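Local coordinates for ABC transporter substrate-binding protein (Rhizobium radiobacter, PDB 6TFX) that binds the mannityl-opine mannopinic acid as a solute-binding protein of an ABC transporter and probably delivers it for import, at residues K78-Y83 against P169-S174; T16-H21 against R162-F167; D76-W79 against G84-T87; A185-E188 against G192-K195. One frame throughout, in Å; residues are numbered along the deposited sequence.

Contact 1: K78-Y83 against P169-S174; sequences KWQGGY and PFQVES
The amides of Gln80 and Gln171 are the flat groups of this contact, their planes 83° apart. Gln171 CB lies over one face of the Gln80 amide, 3.6 Å from Gln80 CD, while the Gln171 amide presents its oxygen rather than a face: Gln171 OE1 comes within 3.5 Å of Gln80 CG. The two chains run antiparallel to each other, alongside rather than end on. Extended beyond CG, Gln80 carries its amide as far as the backbone of Phe170, where Gln80 NE2 and Phe170 O are 3.1 Å apart. Gln171 instead bends at chi2 (-142°), which turns its oxygen back to the aliphatic part of Gln80. Near the far end of the loop, Gln80 O lies in the plane of the Tyr83 ring, at its edge.

Two waters make the polar links. One donates to Gln80 OE1 at 2.7 Å and accepts from Val172 N at 2.9 Å; the other joins Gly81 N to Gln171 OE1, the water sitting 2.7 Å from that oxygen. Glutamine suits position 80 because a buried amide can both give and take: OE1 also accepts from Gly166 N, and NE2 donates to Gly168 O and Ile35 O. This network should fix the amide's rotation. Gly81 adopts a positive phi of 67°, easy for a residue without a side chain.

The loop 78-83, between strand 68-73 and helix 88-98, is thereby set against strand 170-176. That strand pairs antiparallel with strand 180-185, where Thr184 OG1 meets Gln171 NE2 and Leu183 packs on Phe170.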
loop_
_atom_site.group_PDB
_atom_site.type_symbol
_atom_site.label_atom_id
_atom_site.label_comp_id
_atom_site.label_asym_id
_atom_site.label_seq_id
_atom_site.Cartn_x
_atom_site.Cartn_y
_atom_site.Cartn_z
ATOM N N LYS A 78 -3.879 19.193 -19.432
ATOM C CA LYS A 78 -5.132 19.748 -18.941
ATOM C C LYS A 78 -5.698 18.977 -17.756
ATOM O O LYS A 78 -5.718 17.733 -17.762
ATOM C CB LYS A 78 -6.205 19.729 -20.053
ATOM C CG LYS A 78 -5.760 20.261 -21.413
ATOM C CD LYS A 78 -5.751 21.771 -21.497
ATOM C CE LYS A 78 -5.254 22.200 -22.856
ATOM N NZ LYS A 78 -5.015 23.662 -22.914
ATOM N N TRP A 79 -6.260 19.713 -16.792
ATOM C CA TRP A 79 -6.976 19.081 -15.705
ATOM C C TRP A 79 -8.278 18.535 -16.276
ATOM O O TRP A 79 -8.792 19.073 -17.251
ATOM C CB TRP A 79 -7.343 20.118 -14.629
ATOM C CG TRP A 79 -6.183 20.552 -13.788
ATOM C CD1 TRP A 79 -5.652 21.806 -13.697
ATOM C CD2 TRP A 79 -5.444 19.729 -12.860
ATOM N NE1 TRP A 79 -4.637 21.821 -12.754
ATOM C CE2 TRP A 79 -4.468 20.551 -12.255
ATOM C CE3 TRP A 79 -5.498 18.365 -12.506
ATOM C CZ2 TRP A 79 -3.538 20.050 -11.320
ATOM C CZ3 TRP A 79 -4.589 17.872 -11.576
ATOM C CH2 TRP A 79 -3.634 18.716 -10.983
ATOM N N GLN A 80 -8.840 17.517 -15.627
ATOM C CA GLN A 80 -10.171 17.030 -15.983
ATOM C C GLN A 80 -11.193 18.120 -15.597
ATOM O O GLN A 80 -10.893 18.972 -14.767
ATOM C CB GLN A 80 -10.501 15.817 -15.119
ATOM C CG GLN A 80 -9.716 14.563 -15.538
ATOM C CD GLN A 80 -9.493 13.605 -14.397
ATOM O OE1 GLN A 80 -10.075 13.727 -13.310
ATOM N NE2 GLN A 80 -8.587 12.646 -14.612
ATOM N N GLY A 81 -12.401 18.025 -16.155
ATOM C CA GLY A 81 -13.530 18.877 -15.802
ATOM C C GLY A 81 -13.454 20.354 -16.137
ATOM O O GLY A 81 -14.316 21.112 -15.690
ATOM N N GLY A 82 -12.485 20.773 -16.939
ATOM C CA GLY A 82 -12.385 22.177 -17.361
ATOM C C GLY A 82 -11.602 23.094 -16.434
ATOM O O GLY A 82 -11.658 24.319 -16.595
ATOM N N TYR A 83 -10.808 22.524 -15.499
ATOM C CA TYR A 83 -9.994 23.345 -14.586
ATOM C C TYR A 83 -8.784 23.997 -15.273
ATOM O O TYR A 83 -8.090 24.780 -14.636
ATOM C CB TYR A 83 -9.589 22.555 -13.339
ATOM C CG TYR A 83 -10.715 22.500 -12.337
ATOM C CD1 TYR A 83 -10.884 23.510 -11.394
ATOM C CD2 TYR A 83 -11.621 21.441 -12.332
ATOM C CE1 TYR A 83 -11.930 23.471 -10.476
ATOM C CE2 TYR A 83 -12.669 21.391 -11.416
ATOM C CZ TYR A 83 -12.833 22.421 -10.502
ATOM O OH TYR A 83 -13.833 22.359 -9.555
ATOM N N PRO A 169 -5.768 9.549 -16.890
ATOM C CA PRO A 169 -6.563 9.150 -18.068
ATOM C C PRO A 169 -8.051 8.946 -17.835
ATOM O O PRO A 169 -8.800 8.927 -18.810
ATOM C CB PRO A 169 -5.886 7.845 -18.530
ATOM C CG PRO A 169 -5.165 7.313 -17.299
ATOM C CD PRO A 169 -4.725 8.551 -16.555
ATOM N N PHE A 170 -8.487 8.739 -16.561
ATOM C CA PHE A 170 -9.912 8.521 -16.289
ATOM C C PHE A 170 -10.391 9.478 -15.225
ATOM O O PHE A 170 -9.647 9.791 -14.308
ATOM C CB PHE A 170 -10.174 7.061 -15.877
ATOM C CG PHE A 170 -9.796 6.103 -16.986
ATOM C CD1 PHE A 170 -10.670 5.855 -18.041
ATOM C CD2 PHE A 170 -8.543 5.498 -17.008
ATOM C CE1 PHE A 170 -10.292 5.025 -19.111
ATOM C CE2 PHE A 170 -8.177 4.649 -18.065
ATOM C CZ PHE A 170 -9.039 4.442 -19.119
ATOM N N GLN A 171 -11.649 9.883 -15.310
ATOM C CA GLN A 171 -12.233 10.810 -14.335
ATOM C C GLN A 171 -13.425 10.174 -13.695
ATOM O O GLN A 171 -14.104 9.364 -14.317
ATOM C CB GLN A 171 -12.663 12.125 -15.011
ATOM C CG GLN A 171 -13.680 11.924 -16.150
ATOM C CD GLN A 171 -13.424 12.848 -17.308
ATOM O OE1 GLN A 171 -12.650 13.802 -17.214
ATOM N NE2 GLN A 171 -14.050 12.567 -18.437
ATOM N N VAL A 172 -13.733 10.587 -12.466
ATOM C CA VAL A 172 -14.897 10.058 -11.781
ATOM C C VAL A 172 -16.115 10.801 -12.290
ATOM O O VAL A 172 -16.215 12.015 -12.090
ATOM C CB VAL A 172 -14.755 10.133 -10.245
ATOM C CG1 VAL A 172 -16.067 9.776 -9.540
ATOM C CG2 VAL A 172 -13.622 9.235 -9.766
ATOM N N GLU A 173 -17.013 10.084 -12.977
ATOM C CA GLU A 173 -18.256 10.687 -13.456
ATOM C C GLU A 173 -19.290 10.703 -12.317
ATOM O O GLU A 173 -19.983 11.710 -12.120
ATOM C CB GLU A 173 -18.787 9.917 -14.664
ATOM C CG GLU A 173 -20.029 10.548 -15.276
ATOM C CD GLU A 173 -20.553 9.790 -16.477
ATOM O OE1 GLU A 173 -21.176 8.720 -16.286
ATOM O OE2 GLU A 173 -20.336 10.268 -17.613
ATOM N N SER A 174 -19.406 9.576 -11.586
ATOM C CA SER A 174 -20.341 9.430 -10.471
ATOM C C SER A 174 -19.944 8.283 -9.547
ATOM O O SER A 174 -19.240 7.346 -9.964
ATOM C CB SER A 174 -21.750 9.183 -11.003
ATOM O OG SER A 174 -21.833 7.995 -11.774
HETATM O O HOH W 1 -12.005 12.826 -11.655
HETATM O O HOH W 2 -13.043 16.222 -18.258
#

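Contact 2: T16-H21 against R162-F167; sequences TTLDPH and RRPVGF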
loop_
_atom_site.group_PDB
_atom_site.type_symbol
_atom_site.label_atom_id
_atom_site.label_comp_id
_atom_site.label_asym_id
_atom_site.label_seq_id
_atom_site.Cartn_x
_atom_site.Cartn_y
_atom_site.Cartn_z
ATOM N N THR A 16 -13.637 5.434 0.252
ATOM C CA THR A 16 -13.478 6.184 1.495
ATOM C C THR A 16 -12.924 7.550 1.128
ATOM O O THR A 16 -13.548 8.555 1.446
ATOM C CB THR A 16 -12.627 5.441 2.523
ATOM O OG1 THR A 16 -13.262 4.181 2.753
ATOM C CG2 THR A 16 -12.514 6.212 3.844
ATOM N N THR A 17 -11.763 7.593 0.446
ATOM C CA THR A 17 -11.219 8.885 0.046
ATOM C C THR A 17 -10.492 8.791 -1.265
ATOM O O THR A 17 -9.684 7.868 -1.459
ATOM C CB THR A 17 -10.336 9.529 1.122
ATOM O OG1 THR A 17 -9.715 10.701 0.571
ATOM C CG2 THR A 17 -9.259 8.589 1.652
ATOM N N LEU A 18 -10.769 9.756 -2.148
ATOM C CA LEU A 18 -10.064 9.844 -3.419
ATOM C C LEU A 18 -9.127 11.055 -3.422
ATOM O O LEU A 18 -8.619 11.446 -4.476
ATOM C CB LEU A 18 -11.013 9.767 -4.642
ATOM C CG LEU A 18 -11.840 8.461 -4.731
ATOM C CD1 LEU A 18 -12.801 8.490 -5.911
ATOM C CD2 LEU A 18 -10.940 7.237 -4.787
ATOM N N ASP A 19 -8.799 11.584 -2.195
ATOM C CA ASP A 19 -7.745 12.587 -2.069
ATOM C C ASP A 19 -6.484 11.713 -2.023
ATOM O O ASP A 19 -6.360 10.853 -1.142
ATOM C CB ASP A 19 -7.885 13.415 -0.777
ATOM C CG ASP A 19 -6.715 14.350 -0.472
ATOM O OD1 ASP A 19 -5.618 14.145 -1.040
ATOM O OD2 ASP A 19 -6.884 15.258 0.362
ATOM N N PRO A 20 -5.552 11.851 -2.985
ATOM C CA PRO A 20 -4.388 10.960 -3.003
ATOM C C PRO A 20 -3.488 11.067 -1.788
ATOM O O PRO A 20 -2.713 10.136 -1.520
ATOM C CB PRO A 20 -3.640 11.380 -4.281
ATOM C CG PRO A 20 -4.082 12.762 -4.558
ATOM C CD PRO A 20 -5.519 12.804 -4.117
ATOM N N HIS A 21 -3.577 12.201 -1.055
ATOM C CA HIS A 21 -2.739 12.355 0.142
ATOM C C HIS A 21 -3.271 11.555 1.342
ATOM O O HIS A 21 -2.605 11.519 2.383
ATOM C CB HIS A 21 -2.546 13.831 0.518
ATOM C CG HIS A 21 -1.935 14.641 -0.588
ATOM N ND1 HIS A 21 -2.472 15.853 -0.974
ATOM C CD2 HIS A 21 -0.878 14.359 -1.382
ATOM C CE1 HIS A 21 -1.721 16.277 -1.982
ATOM N NE2 HIS A 21 -0.746 15.423 -2.255
ATOM N N ARG A 162 -14.699 12.847 -2.419
ATOM C CA ARG A 162 -15.746 12.120 -3.154
ATOM C C ARG A 162 -16.024 12.746 -4.542
ATOM O O ARG A 162 -16.809 12.201 -5.314
ATOM C CB ARG A 162 -17.028 11.968 -2.308
ATOM C CG ARG A 162 -16.842 11.032 -1.106
ATOM C CD ARG A 162 -18.159 10.559 -0.494
ATOM N NE ARG A 162 -18.733 9.405 -1.204
ATOM C CZ ARG A 162 -18.478 8.133 -0.908
ATOM N NH1 ARG A 162 -17.648 7.827 0.083
ATOM N NH2 ARG A 162 -19.050 7.157 -1.601
ATOM N N ARG A 163 -15.348 13.879 -4.871
ATOM C CA ARG A 163 -15.498 14.558 -6.171
ATOM C C ARG A 163 -14.083 14.917 -6.643
ATOM O O ARG A 163 -13.726 16.106 -6.686
ATOM C CB ARG A 163 -16.373 15.806 -6.022
ATOM C CG ARG A 163 -17.834 15.484 -5.703
ATOM C CD ARG A 163 -18.675 16.743 -5.553
ATOM N NE ARG A 163 -18.683 17.558 -6.770
ATOM C CZ ARG A 163 -18.521 18.878 -6.791
ATOM N NH1 ARG A 163 -18.355 19.555 -5.659
ATOM N NH2 ARG A 163 -18.539 19.535 -7.941
ATOM N N PRO A 164 -13.229 13.899 -6.908
ATOM C CA PRO A 164 -11.825 14.188 -7.231
ATOM C C PRO A 164 -11.638 14.776 -8.615
ATOM O O PRO A 164 -12.466 14.551 -9.514
ATOM C CB PRO A 164 -11.161 12.810 -7.148
ATOM C CG PRO A 164 -12.246 11.858 -7.548
ATOM C CD PRO A 164 -13.477 12.435 -6.896
ATOM N N VAL A 165 -10.516 15.490 -8.794
ATOM C CA VAL A 165 -10.160 16.082 -10.081
ATOM C C VAL A 165 -8.688 15.822 -10.268
ATOM O O VAL A 165 -7.888 16.261 -9.448
ATOM C CB VAL A 165 -10.418 17.606 -10.141
ATOM C CG1 VAL A 165 -9.985 18.177 -11.497
ATOM C CG2 VAL A 165 -11.883 17.936 -9.852
ATOM N N GLY A 166 -8.330 15.091 -11.314
ATOM C CA GLY A 166 -6.921 14.835 -11.621
ATOM C C GLY A 166 -6.610 15.136 -13.076
ATOM O O GLY A 166 -7.449 15.721 -13.772
ATOM N N PHE A 167 -5.375 14.827 -13.519
ATOM C CA PHE A 167 -5.039 14.980 -14.946
ATOM C C PHE A 167 -4.767 13.615 -15.591
ATOM O O PHE A 167 -4.331 13.540 -16.748
ATOM C CB PHE A 167 -3.899 15.989 -15.214
ATOM C CG PHE A 167 -2.567 15.667 -14.602
ATOM C CD1 PHE A 167 -1.765 14.659 -15.128
ATOM C CD2 PHE A 167 -2.071 16.425 -13.553
ATOM C CE1 PHE A 167 -0.513 14.382 -14.567
ATOM C CE2 PHE A 167 -0.817 16.162 -13.008
ATOM C CZ PHE A 167 -0.059 15.122 -13.500
HETATM O O HOH W 3 -16.031 9.084 2.197
#
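Apolar packing joins Leu18 to Pro164. Leu18 CD1 and CB each lie 3.8 Å from Pro164 CG, so the proline ring rests obliquely against both the root and one branch of the leucine. With CG beside the backbone N (chi1 -60°) and chi2 at 177°, Leu18 keeps CB and CD1 on the same ring carbon. Proline offers a compact, rigid surface and leucine a branched one, both well suited to burial.

The polar link is made by water. It donates to Thr16 O at 2.6 Å and accepts from Arg162 NH1 at 2.9 Å, lying at the edge of the guanidinium and in its plane. NH1 also donates to Val15 O, so the long arginine holds one carbonyl of the loop directly and a second, Thr16 O, through the water.

Two turns within 16-21 shape the loop. Thr17 OG1 accepts from Asp19 N at 3.0 Å, an ST turn, and Asp19 OD1 accepts from His21 N at 2.8 Å, an Asx turn, the donor standing 38° out of the carboxylate plane. Asp19 OD2 forms a salt bridge with Lys97.

Leu18 also packs on Leu31 and Pro164 on Ile35, both of helix 26-35, while Val172 of strand 170-176 touches Leu18 and Pro164 alike.

Contact 3: D76-W79 against G84-T87; sequences DVKW and GNVT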
loop_
_atom_site.group_PDB
_atom_site.type_symbol
_atom_site.label_atom_id
_atom_site.label_comp_id
_atom_site.label_asym_id
_atom_site.label_seq_id
_atom_site.Cartn_x
_atom_site.Cartn_y
_atom_site.Cartn_z
ATOM N N ASP A 76 0.674 22.228 -21.983
ATOM C CA ASP A 76 -0.725 21.942 -22.271
ATOM C C ASP A 76 -1.269 20.629 -21.687
ATOM O O ASP A 76 -2.084 19.973 -22.341
ATOM C CB ASP A 76 -0.943 21.987 -23.810
ATOM C CG ASP A 76 -0.502 23.291 -24.471
ATOM O OD1 ASP A 76 -0.848 24.381 -23.938
ATOM O OD2 ASP A 76 0.184 23.224 -25.525
ATOM N N VAL A 77 -0.876 20.267 -20.440
ATOM C CA VAL A 77 -1.477 19.122 -19.751
ATOM C C VAL A 77 -2.716 19.740 -19.130
ATOM O O VAL A 77 -2.604 20.744 -18.424
ATOM C CB VAL A 77 -0.591 18.471 -18.667
ATOM C CG1 VAL A 77 -1.369 17.409 -17.885
ATOM C CG2 VAL A 77 0.666 17.865 -19.281
ATOM N N LYS A 78 -3.879 19.193 -19.432
ATOM C CA LYS A 78 -5.132 19.748 -18.941
ATOM C C LYS A 78 -5.698 18.977 -17.756
ATOM O O LYS A 78 -5.718 17.733 -17.762
ATOM C CB LYS A 78 -6.205 19.729 -20.053
ATOM C CG LYS A 78 -5.760 20.261 -21.413
ATOM C CD LYS A 78 -5.751 21.771 -21.497
ATOM C CE LYS A 78 -5.254 22.200 -22.856
ATOM N NZ LYS A 78 -5.015 23.662 -22.914
ATOM N N TRP A 79 -6.260 19.713 -16.792
ATOM C CA TRP A 79 -6.976 19.081 -15.705
ATOM C C TRP A 79 -8.278 18.535 -16.276
ATOM O O TRP A 79 -8.792 19.073 -17.251
ATOM C CB TRP A 79 -7.343 20.118 -14.629
ATOM C CG TRP A 79 -6.183 20.552 -13.788
ATOM C CD1 TRP A 79 -5.652 21.806 -13.697
ATOM C CD2 TRP A 79 -5.444 19.729 -12.860
ATOM N NE1 TRP A 79 -4.637 21.821 -12.754
ATOM C CE2 TRP A 79 -4.468 20.551 -12.255
ATOM C CE3 TRP A 79 -5.498 18.365 -12.506
ATOM C CZ2 TRP A 79 -3.538 20.050 -11.320
ATOM C CZ3 TRP A 79 -4.589 17.872 -11.576
ATOM C CH2 TRP A 79 -3.634 18.716 -10.983
ATOM N N GLY A 84 -8.575 23.697 -16.555
ATOM C CA GLY A 84 -7.528 24.303 -17.375
ATOM C C GLY A 84 -6.172 23.635 -17.307
ATOM O O GLY A 84 -6.062 22.462 -16.939
ATOM N N ASN A 85 -5.130 24.384 -17.694
ATOM C CA ASN A 85 -3.758 23.871 -17.741
ATOM C C ASN A 85 -3.184 23.606 -16.357
ATOM O O ASN A 85 -3.403 24.382 -15.435
ATOM C CB ASN A 85 -2.835 24.859 -18.475
ATOM C CG ASN A 85 -3.057 24.952 -19.965
ATOM O OD1 ASN A 85 -3.485 24.001 -20.614
ATOM N ND2 ASN A 85 -2.738 26.097 -20.545
ATOM N N VAL A 86 -2.441 22.520 -16.221
ATOM C CA VAL A 86 -1.741 22.215 -14.967
ATOM C C VAL A 86 -0.532 23.166 -14.904
ATOM O O VAL A 86 0.250 23.240 -15.865
ATOM C CB VAL A 86 -1.273 20.741 -14.954
ATOM C CG1 VAL A 86 -0.547 20.425 -13.645
ATOM C CG2 VAL A 86 -2.455 19.802 -15.155
ATOM N N THR A 87 -0.358 23.849 -13.772
ATOM C CA THR A 87 0.742 24.813 -13.635
ATOM C C THR A 87 1.656 24.457 -12.485
ATOM O O THR A 87 1.289 23.672 -11.603
ATOM C CB THR A 87 0.198 26.240 -13.363
ATOM O OG1 THR A 87 -0.408 26.261 -12.063
ATOM C CG2 THR A 87 -0.768 26.725 -14.448
HETATM O O HOH W 4 0.579 21.898 -18.288
HETATM O O HOH W 5 -9.408 21.529 -18.338
HETATM O O HOH W 6 -4.200 25.082 -13.055
#
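Lys78 and Asn85 form a single antiparallel bridge as a non-hydrogen-bonded pair, their CA atoms 4.5 Å apart, flanked by the nearly straight bonds Val86 N to Val77 O and Trp79 N to Gly84 O. Beyond these bonds, one water spans Trp79 O and Gly84 N, and another spans Val77 N and Val86 O, carrying the ladder on where the backbones part.

Lys78 and Asn85 run side by side in the same direction. The lysine is bent at chi2 (-79°), which brings Lys78 NZ to Asn85 OD1 at 2.8 Å, a hydrogen bond with the donor tilted 20° from the carbonyl plane. The lysine's methylene chain passes close to the same oxygen, with Lys78 CD 3.3 Å from Asn85 OD1. A long basic side chain and a short amide thus close up on the more exposed side of the bridge.

Val86 works in the interior. Its CG2 methyl stands over the face of Trp79, 3.7 Å from the centroid of the five-membered ring and 12° off the normal, a CH-pi contact. The same methyl touches Val77, with Val86 CG2 3.8 Å from Val77 CG1, so one branch of the valine is shared between an aliphatic and an aromatic neighbour. The other branch, Val86 CG1, lies 3.8 Å from Trp79 CZ2. Trp79 NE1 donates a hydrogen bond to Asp90 OD2, which also accepts from Thr87 N.

Gly84, where the returning arm begins, has a positive phi that glycine takes up easily. The whole is a hairpin-like loop pinched by an isolated beta bridge, leading into Thr87, the N-cap residue of helix 88-98.

Contact 4: A185-E188 against G192-K195; sequences ANAE and GKPK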
loop_
_atom_site.group_PDB
_atom_site.type_symbol
_atom_site.label_atom_id
_atom_site.label_comp_id
_atom_site.label_asym_id
_atom_site.label_seq_id
_atom_site.Cartn_x
_atom_site.Cartn_y
_atom_site.Cartn_z
ATOM N N ALA A 185 -13.432 8.121 -19.761
ATOM C CA ALA A 185 -12.153 8.522 -20.343
ATOM C C ALA A 185 -12.013 10.030 -20.309
ATOM O O ALA A 185 -12.973 10.748 -20.602
ATOM C CB ALA A 185 -12.072 8.039 -21.781
ATOM N N ASN A 186 -10.813 10.508 -19.949
ATOM C CA ASN A 186 -10.481 11.913 -19.998
ATOM C C ASN A 186 -10.115 12.166 -21.477
ATOM O O ASN A 186 -9.005 11.838 -21.912
ATOM C CB ASN A 186 -9.330 12.224 -19.052
ATOM C CG ASN A 186 -8.706 13.595 -19.225
ATOM O OD1 ASN A 186 -9.208 14.461 -19.962
ATOM N ND2 ASN A 186 -7.597 13.826 -18.534
ATOM N N ALA A 187 -11.063 12.731 -22.251
ATOM C CA ALA A 187 -10.869 12.971 -23.697
ATOM C C ALA A 187 -9.644 13.853 -24.045
ATOM O O ALA A 187 -9.141 13.794 -25.175
ATOM C CB ALA A 187 -12.140 13.567 -24.304
ATOM N N GLU A 188 -9.171 14.653 -23.081
ATOM C CA GLU A 188 -8.052 15.565 -23.274
ATOM C C GLU A 188 -6.774 15.037 -22.644
ATOM O O GLU A 188 -5.800 15.783 -22.593
ATOM C CB GLU A 188 -8.368 16.958 -22.695
ATOM C CG GLU A 188 -9.500 17.684 -23.406
ATOM C CD GLU A 188 -9.536 19.174 -23.132
ATOM O OE1 GLU A 188 -9.648 19.563 -21.945
ATOM O OE2 GLU A 188 -9.449 19.956 -24.106
ATOM N N GLY A 192 -2.973 11.052 -25.118
ATOM C CA GLY A 192 -3.977 10.647 -26.094
ATOM C C GLY A 192 -5.225 10.147 -25.402
ATOM O O GLY A 192 -5.173 9.659 -24.262
ATOM N N LYS A 193 -6.356 10.265 -26.085
ATOM C CA LYS A 193 -7.632 9.835 -25.527
ATOM C C LYS A 193 -7.625 8.300 -25.273
ATOM O O LYS A 193 -7.261 7.526 -26.171
ATOM C CB LYS A 193 -8.781 10.198 -26.495
ATOM C CG LYS A 193 -10.171 9.915 -25.927
ATOM C CD LYS A 193 -11.277 10.167 -26.945
ATOM C CE LYS A 193 -12.633 10.129 -26.280
ATOM N NZ LYS A 193 -13.722 10.520 -27.210
ATOM N N PRO A 194 -8.036 7.839 -24.076
ATOM C CA PRO A 194 -8.070 6.395 -23.832
ATOM C C PRO A 194 -8.885 5.607 -24.848
ATOM O O PRO A 194 -9.869 6.107 -25.413
ATOM C CB PRO A 194 -8.682 6.289 -22.430
ATOM C CG PRO A 194 -8.242 7.558 -21.763
ATOM C CD PRO A 194 -8.379 8.589 -22.841
ATOM N N LYS A 195 -8.479 4.347 -25.055
ATOM C CA LYS A 195 -9.200 3.419 -25.940
ATOM C C LYS A 195 -10.487 2.952 -25.270
ATOM O O LYS A 195 -11.455 2.643 -25.959
ATOM C CB LYS A 195 -8.311 2.228 -26.300
ATOM C CG LYS A 195 -7.171 2.667 -27.192
ATOM C CD LYS A 195 -6.293 1.490 -27.554
ATOM C CE LYS A 195 -5.134 2.004 -28.377
ATOM N NZ LYS A 195 -4.314 0.891 -28.915
#
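Asn186, whose backbone O rests on Pro194, uses its side-chain OD1 to accept from Glu188 N at 3.1 Å. This bond makes an Asx turn, and the donor stands 49° above the carbonyl plane, away from either lone pair. Asparagine suits the place because the other half of the amide remains useful: Asn186 ND2 donates to Gly168 O. Held at both ends, the amide probably helps to fix the bend from which Asn186 O and Ala185 face the proline.

Pro194 meets this bend with its ring. Asn186 O lies 3.4 Å from Pro194 CD, the ring carbon next to the nitrogen. The methyl of Ala185 spans the ring, with Ala185 CB 3.9 Å from Pro194 CG and equally far from CB and CD. Alanine suits the place because its small methyl can lie directly against the ring. Pro194 also packs on Pro169 and on Phe170, the first residue of strand 170-176.

Lys193 lies along Ala187. Its CG points opposite the backbone N (chi1 -174°) and the chain is fully extended, laying the methylenes beside the alanine: Lys193 CG is 3.8 Å from Ala187 CA, and Lys193 CE is 4.0 Å from Ala187 CB. Lys193 CB also passes 3.8 Å from Ala187 O. Both residues are at the surface, where a lysine can pack its aliphatic part and send its charge outward.

No hydrogen bond spans the two segments, so they are joined by van der Waals contacts, and the polar bonds set the shape of the turn rather than its grip on the proline.

Contact 1 is the middle of the group, its centre about 11 Å from those of contacts 2 and 3 and about 10 Å from that of contact 4. Contacts 1 and 3 share Lys78 and Trp79, on one loop. A probable hydrogen bond, Gln80 N to Gly166 O at 2.9 Å, ties contact 1 to contact 2, and another, Asn186 N to Pro169 O at 2.8 Å, ties it to contact 4. Phe167 of contact 2 packs on Trp79 and Val86 of contact 3. All four lie away from the opine pocket; the nearest measured approach is in contact 2, where the Thr16 side chain is about 10 Å from the bound ligand and about 5 Å from a magnesium ion.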